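Local coordinates for protein alanine racemase (Actinobacillus succinogenes, PDB 3C3K) that has the two-lobed fold of periplasmic binding protein-like domains, despite its enzyme name, and probably binds a small molecule in the cleft between the lobes, at residues S16-P21 with L43-S48; V217-V222 with T233-P238. One frame throughout, in Å; residues are numbered along the deposited sequence.

Contact 1: residues S16-P21 with L43-S48; sequences SNIANP and LCNTES
With its CG swung opposite its own backbone N (chi1 -173°), Asn-45 sends its amide from strand 39-45 across to Ile-18, whose CG2, set between backbone N and carbonyl carbon, lies against that amide. The pair is a worked example of a side-chain amide bonding to a backbone N-H of an irregular loop. Asn-45 OD1 accepts a hydrogen bond from Ile-18 N at 2.8 Å. The bond is bent (139° at the hydrogen) and the donor stands above the carbonyl plane, off the lone pairs. Carbon packing supplements it: Ile-18 CG2 is 3.8 Å from Asn-45 CG. Next to this, Ser-16 O receives a CA-H...O contact from Glu-47 CA at 3.1 Å, and Glu-47 CG also rests on that oxygen, at 3.3 Å, while the carboxylate turns to a salt bridge with Arg-52. The loop stiffens itself as well. Asn-17 OD1 takes Ala-19 N at 2.8 Å in an Asx turn, inside a type I turn that ends at Asn-20, the N-cap of helix 21-35. Ile-18 and Leu-43 each pack on the other's counterpart in the second subunit, and Glu-31 of the second subunit accepts from Asn-45 ND2. One amide thus serves both loop and dimer interface, and the carboxylate at its nitrogen would probably make its oxygen a stronger acceptor.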
loop_
_atom_site.group_PDB
_atom_site.type_symbol
_atom_site.label_atom_id
_atom_site.label_comp_id
_atom_site.label_asym_id
_atom_site.label_seq_id
_atom_site.Cartn_x
_atom_site.Cartn_y
_atom_site.Cartn_z
ATOM N N SER B 16 -7.017 -7.043 6.436
ATOM C CA SER B 16 -7.340 -6.086 7.485
ATOM C C SER B 16 -7.276 -4.625 7.014
ATOM O O SER B 16 -8.067 -3.812 7.428
ATOM C CB SER B 16 -6.429 -6.321 8.694
ATOM O OG SER B 16 -5.108 -6.280 8.242
ATOM N N ASN B 17 -6.354 -4.276 6.141
ATOM C CA ASN B 17 -6.370 -2.910 5.552
ATOM C C ASN B 17 -5.513 -2.891 4.307
ATOM O O ASN B 17 -4.299 -3.030 4.335
ATOM C CB ASN B 17 -5.860 -1.851 6.586
ATOM C CG ASN B 17 -5.910 -0.423 6.064
ATOM O OD1 ASN B 17 -5.989 -0.182 4.866
ATOM N ND2 ASN B 17 -5.831 0.547 6.990
ATOM N N ILE B 18 -6.162 -2.709 3.199
ATOM C CA ILE B 18 -5.519 -2.812 1.929
ATOM C C ILE B 18 -4.472 -1.677 1.732
ATOM O O ILE B 18 -3.539 -1.827 0.930
ATOM C CB ILE B 18 -6.613 -2.887 0.823
ATOM C CG1 ILE B 18 -6.146 -3.840 -0.272
ATOM C CG2 ILE B 18 -7.189 -1.461 0.435
ATOM C CD1 ILE B 18 -7.010 -3.804 -1.489
ATOM N N ALA B 19 -4.606 -0.585 2.476
ATOM C CA ALA B 19 -3.607 0.476 2.481
ATOM C C ALA B 19 -2.415 0.267 3.395
ATOM O O ALA B 19 -1.441 1.009 3.289
ATOM C CB ALA B 19 -4.190 1.869 2.718
ATOM N N ASN B 20 -2.461 -0.765 4.229
ATOM C CA ASN B 20 -1.330 -1.132 5.086
ATOM C C ASN B 20 -0.292 -1.906 4.280
ATOM O O ASN B 20 -0.576 -2.959 3.771
ATOM C CB ASN B 20 -1.848 -1.972 6.229
ATOM C CG ASN B 20 -0.784 -2.289 7.247
ATOM O OD1 ASN B 20 0.363 -1.876 7.113
ATOM N ND2 ASN B 20 -1.178 -3.018 8.302
ATOM N N PRO B 21 0.921 -1.355 4.101
ATOM C CA PRO B 21 1.904 -2.073 3.279
ATOM C C PRO B 21 2.231 -3.495 3.819
ATOM O O PRO B 21 2.794 -4.306 3.096
ATOM C CB PRO B 21 3.145 -1.158 3.354
ATOM C CG PRO B 21 2.824 -0.259 4.642
ATOM C CD PRO B 21 1.426 -0.072 4.607
ATOM N N LEU B 43 -9.579 -10.774 -3.194
ATOM C CA LEU B 43 -9.409 -10.041 -1.933
ATOM C C LEU B 43 -10.695 -9.394 -1.454
ATOM O O LEU B 43 -11.535 -9.008 -2.238
ATOM C CB LEU B 43 -8.379 -8.901 -2.094
ATOM C CG LEU B 43 -7.014 -9.275 -2.608
ATOM C CD1 LEU B 43 -6.280 -7.965 -2.780
ATOM C CD2 LEU B 43 -6.262 -10.219 -1.611
ATOM N N CYS B 44 -10.826 -9.211 -0.160
ATOM C CA CYS B 44 -11.896 -8.356 0.355
ATOM C C CYS B 44 -11.262 -7.508 1.425
ATOM O O CYS B 44 -10.540 -8.037 2.297
ATOM C CB CYS B 44 -13.005 -9.161 0.972
ATOM S SG CYS B 44 -14.351 -8.036 1.533
ATOM N N ASN B 45 -11.472 -6.204 1.329
ATOM C CA ASN B 45 -10.902 -5.280 2.285
ATOM C C ASN B 45 -11.895 -5.168 3.401
ATOM O O ASN B 45 -12.705 -4.227 3.458
ATOM C CB ASN B 45 -10.644 -3.889 1.662
ATOM C CG ASN B 45 -9.911 -2.995 2.607
ATOM O OD1 ASN B 45 -8.916 -3.431 3.223
ATOM N ND2 ASN B 45 -10.418 -1.755 2.792
ATOM N N THR B 46 -11.832 -6.145 4.301
ATOM C CA THR B 46 -12.911 -6.344 5.310
ATOM C C THR B 46 -12.711 -5.389 6.469
ATOM O O THR B 46 -13.667 -4.885 7.076
ATOM C CB THR B 46 -12.974 -7.850 5.803
ATOM O OG1 THR B 46 -11.651 -8.333 6.043
ATOM C CG2 THR B 46 -13.561 -8.738 4.758
ATOM N N GLU B 47 -11.450 -5.145 6.811
ATOM C CA GLU B 47 -11.125 -4.264 7.968
ATOM C C GLU B 47 -11.858 -4.604 9.248
ATOM O O GLU B 47 -12.361 -3.682 9.973
ATOM C CB GLU B 47 -11.439 -2.815 7.628
ATOM C CG GLU B 47 -10.798 -2.368 6.342
ATOM C CD GLU B 47 -10.938 -0.867 6.110
ATOM O OE1 GLU B 47 -11.854 -0.404 5.407
ATOM O OE2 GLU B 47 -10.100 -0.138 6.633
ATOM N N SER B 48 -11.989 -5.907 9.505
ATOM C CA SER B 48 -12.689 -6.404 10.660
ATOM C C SER B 48 -14.058 -5.797 10.878
ATOM O O SER B 48 -14.491 -5.541 12.013
ATOM C CB SER B 48 -11.812 -6.252 11.898
ATOM O OG SER B 48 -10.546 -6.857 11.630
#

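Contact 2: residues V217-V222 with T233-P238. With GOL (glycerol), chain E.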
loop_
_atom_site.group_PDB
_atom_site.type_symbol
_atom_site.label_atom_id
_atom_site.label_comp_id
_atom_site.label_asym_id
_atom_site.label_seq_id
_atom_site.Cartn_x
_atom_site.Cartn_y
_atom_site.Cartn_z
ATOM N N VAL B 217 11.194 3.822 17.201
ATOM C CA VAL B 217 11.177 2.441 16.745
ATOM C C VAL B 217 9.801 2.178 16.132
ATOM O O VAL B 217 8.758 2.632 16.648
ATOM C CB VAL B 217 11.499 1.421 17.896
ATOM C CG1 VAL B 217 11.318 -0.071 17.432
ATOM C CG2 VAL B 217 12.893 1.687 18.440
ATOM N N GLY B 218 9.805 1.515 14.984
ATOM C CA GLY B 218 8.541 1.112 14.339
ATOM C C GLY B 218 8.208 -0.381 14.406
ATOM O O GLY B 218 8.614 -1.093 15.322
ATOM N N PHE B 219 7.401 -0.860 13.462
ATOM C CA PHE B 219 6.999 -2.271 13.456
ATOM C C PHE B 219 6.638 -2.725 12.044
ATOM O O PHE B 219 5.931 -2.026 11.335
ATOM C CB PHE B 219 5.859 -2.507 14.438
ATOM C CG PHE B 219 5.910 -3.839 15.149
ATOM C CD1 PHE B 219 5.597 -5.009 14.471
ATOM C CD2 PHE B 219 6.243 -3.917 16.488
ATOM C CE1 PHE B 219 5.638 -6.259 15.116
ATOM C CE2 PHE B 219 6.294 -5.184 17.172
ATOM C CZ PHE B 219 5.975 -6.367 16.445
ATOM N N ASP B 220 7.221 -3.836 11.624
ATOM C CA ASP B 220 6.860 -4.573 10.389
ATOM C C ASP B 220 7.988 -4.712 9.389
ATOM O O ASP B 220 8.090 -5.709 8.717
ATOM C CB ASP B 220 5.636 -4.009 9.666
ATOM C CG ASP B 220 4.318 -4.327 10.380
ATOM O OD1 ASP B 220 4.274 -5.087 11.344
ATOM O OD2 ASP B 220 3.310 -3.811 9.941
ATOM N N GLY B 221 8.783 -3.664 9.235
ATOM C CA GLY B 221 9.947 -3.728 8.341
ATOM C C GLY B 221 9.497 -3.554 6.905
ATOM O O GLY B 221 9.924 -4.292 6.061
ATOM N N VAL B 222 8.570 -2.612 6.641
ATOM C CA VAL B 222 8.097 -2.301 5.272
ATOM C C VAL B 222 9.013 -1.232 4.639
ATOM O O VAL B 222 9.899 -0.724 5.325
ATOM C CB VAL B 222 6.596 -1.954 5.225
ATOM C CG1 VAL B 222 5.763 -3.194 5.527
ATOM C CG2 VAL B 222 6.231 -0.790 6.272
ATOM N N THR B 233 14.681 2.151 12.785
ATOM C CA THR B 233 14.695 0.938 13.552
ATOM C C THR B 233 13.299 0.354 13.652
ATOM O O THR B 233 12.298 1.049 13.861
ATOM C CB THR B 233 15.258 1.163 14.928
ATOM O OG1 THR B 233 16.584 1.650 14.794
ATOM C CG2 THR B 233 15.267 -0.152 15.799
ATOM N N THR B 234 13.219 -0.940 13.504
ATOM C CA THR B 234 11.920 -1.562 13.425
ATOM C C THR B 234 11.993 -3.014 13.820
ATOM O O THR B 234 13.092 -3.604 13.955
ATOM C CB THR B 234 11.343 -1.391 12.000
ATOM O OG1 THR B 234 9.984 -1.847 11.967
ATOM C CG2 THR B 234 12.213 -2.133 10.923
ATOM N N VAL B 235 10.812 -3.584 14.045
ATOM C CA VAL B 235 10.679 -5.027 14.141
ATOM C C VAL B 235 10.303 -5.605 12.773
ATOM O O VAL B 235 9.175 -5.439 12.325
ATOM C CB VAL B 235 9.649 -5.456 15.228
ATOM C CG1 VAL B 235 9.583 -6.929 15.327
ATOM C CG2 VAL B 235 10.010 -4.865 16.557
ATOM N N GLN B 236 11.263 -6.272 12.132
ATOM C CA GLN B 236 11.065 -6.881 10.805
ATOM C C GLN B 236 10.302 -8.180 10.904
ATOM O O GLN B 236 10.722 -9.089 11.654
ATOM C CB GLN B 236 12.420 -7.189 10.188
ATOM C CG GLN B 236 12.346 -7.864 8.840
ATOM C CD GLN B 236 12.020 -6.865 7.807
ATOM O OE1 GLN B 236 12.753 -5.888 7.654
ATOM N NE2 GLN B 236 10.895 -7.058 7.095
ATOM N N GLN B 237 9.117 -8.229 10.279
ATOM C CA GLN B 237 8.351 -9.502 10.127
ATOM C C GLN B 237 8.701 -10.196 8.801
ATOM O O GLN B 237 8.968 -9.519 7.800
ATOM C CB GLN B 237 6.868 -9.239 10.087
ATOM C CG GLN B 237 6.345 -8.627 11.387
ATOM C CD GLN B 237 4.904 -8.954 11.585
ATOM O OE1 GLN B 237 4.510 -10.116 11.425
ATOM N NE2 GLN B 237 4.083 -7.940 11.969
ATOM N N PRO B 238 8.668 -11.520 8.788
ATOM C CA PRO B 238 8.871 -12.165 7.496
ATOM C C PRO B 238 7.553 -12.182 6.690
ATOM O O PRO B 238 6.928 -13.262 6.524
ATOM C CB PRO B 238 9.312 -13.594 7.894
ATOM C CG PRO B 238 8.640 -13.843 9.189
ATOM C CD PRO B 238 8.544 -12.499 9.901
HETATM C C1 GOL E . 0.263 -7.161 12.003
HETATM O O1 GOL E . 1.240 -8.075 12.463
HETATM C C2 GOL E . 1.014 -5.946 11.457
HETATM O O2 GOL E . 1.888 -5.494 12.474
HETATM C C3 GOL E . 0.065 -4.867 10.925
HETATM O O3 GOL E . 0.819 -3.737 10.505
#
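Phe-219 lays one ring face on Val-235 in the tightly packed part of this contact: Val-235 CB sits 3.8 Å from the ring centroid, 6° off its normal, in a CH-pi contact. Val-235 CG1 and CG2 spread beneath the rim, and the side chain continues onto helix 108-121. Gly-221 is closely covered too, with Gln-236 OE1 3.6 Å and Thr-234 CG2 3.8 Å from its CA. Backbone bonds pair the segments: Gly-218 N gives to Thr-233 O at 2.8 Å, Asp-220 N to Val-235 O at 2.6 Å, and Gln-237 N to Asp-220 O from above its carbonyl plane. Looser is the partly exposed rim at Gln-236, where NE2 donates to Gly-221 O at 3.1 Å; a bend at chi2 (78°) folds the chain back so that NE2 also reaches Gln-237 O. The cleft side is polar instead. Gln-237 NE2, at the edge of the Phe-219 ring, donates to Asp-220 OD1 at 2.9 Å, from above the carboxylate plane. Glycerol, probably from the crystallisation liquor, joins this group: O2 gives to Asp-220 OD1 and O3 to OD2 at 2.6 Å, while O1 accepts from Gln-237 NE2. Arg-142 adds a cation-pi contact to Phe-219 and a bond to glycerol. A Gly-Phe-Asp segment following a strand, its aspartate facing the interlobe cleft, is consistent with the effector site of LacI-type binding domains.

Overall arrangement
From the N terminus, strand 9-15 runs into loop 16-21 and helix 21-35, and the chain returns along strand 39-45; contact 1 closes this beta-alpha-beta crossover at the edge of the six-stranded sheet. Much later, contact 2 closes the short helix-free excursion between strand 215-217, at the edge of the other lobe's four-stranded sheet, and strand 234-236, which leads to helix 239-254. The two closures follow in series, neither nesting nor crossing. Their centres are 19 Å apart, yet they meet where Pro-21 CG packs on Val-222 CG2 at 3.8 Å. The glycerol is bound by Asn-20 together with Asp-220 and Gln-237, which places loop 16-21 and segment 217-222 at the same cleft.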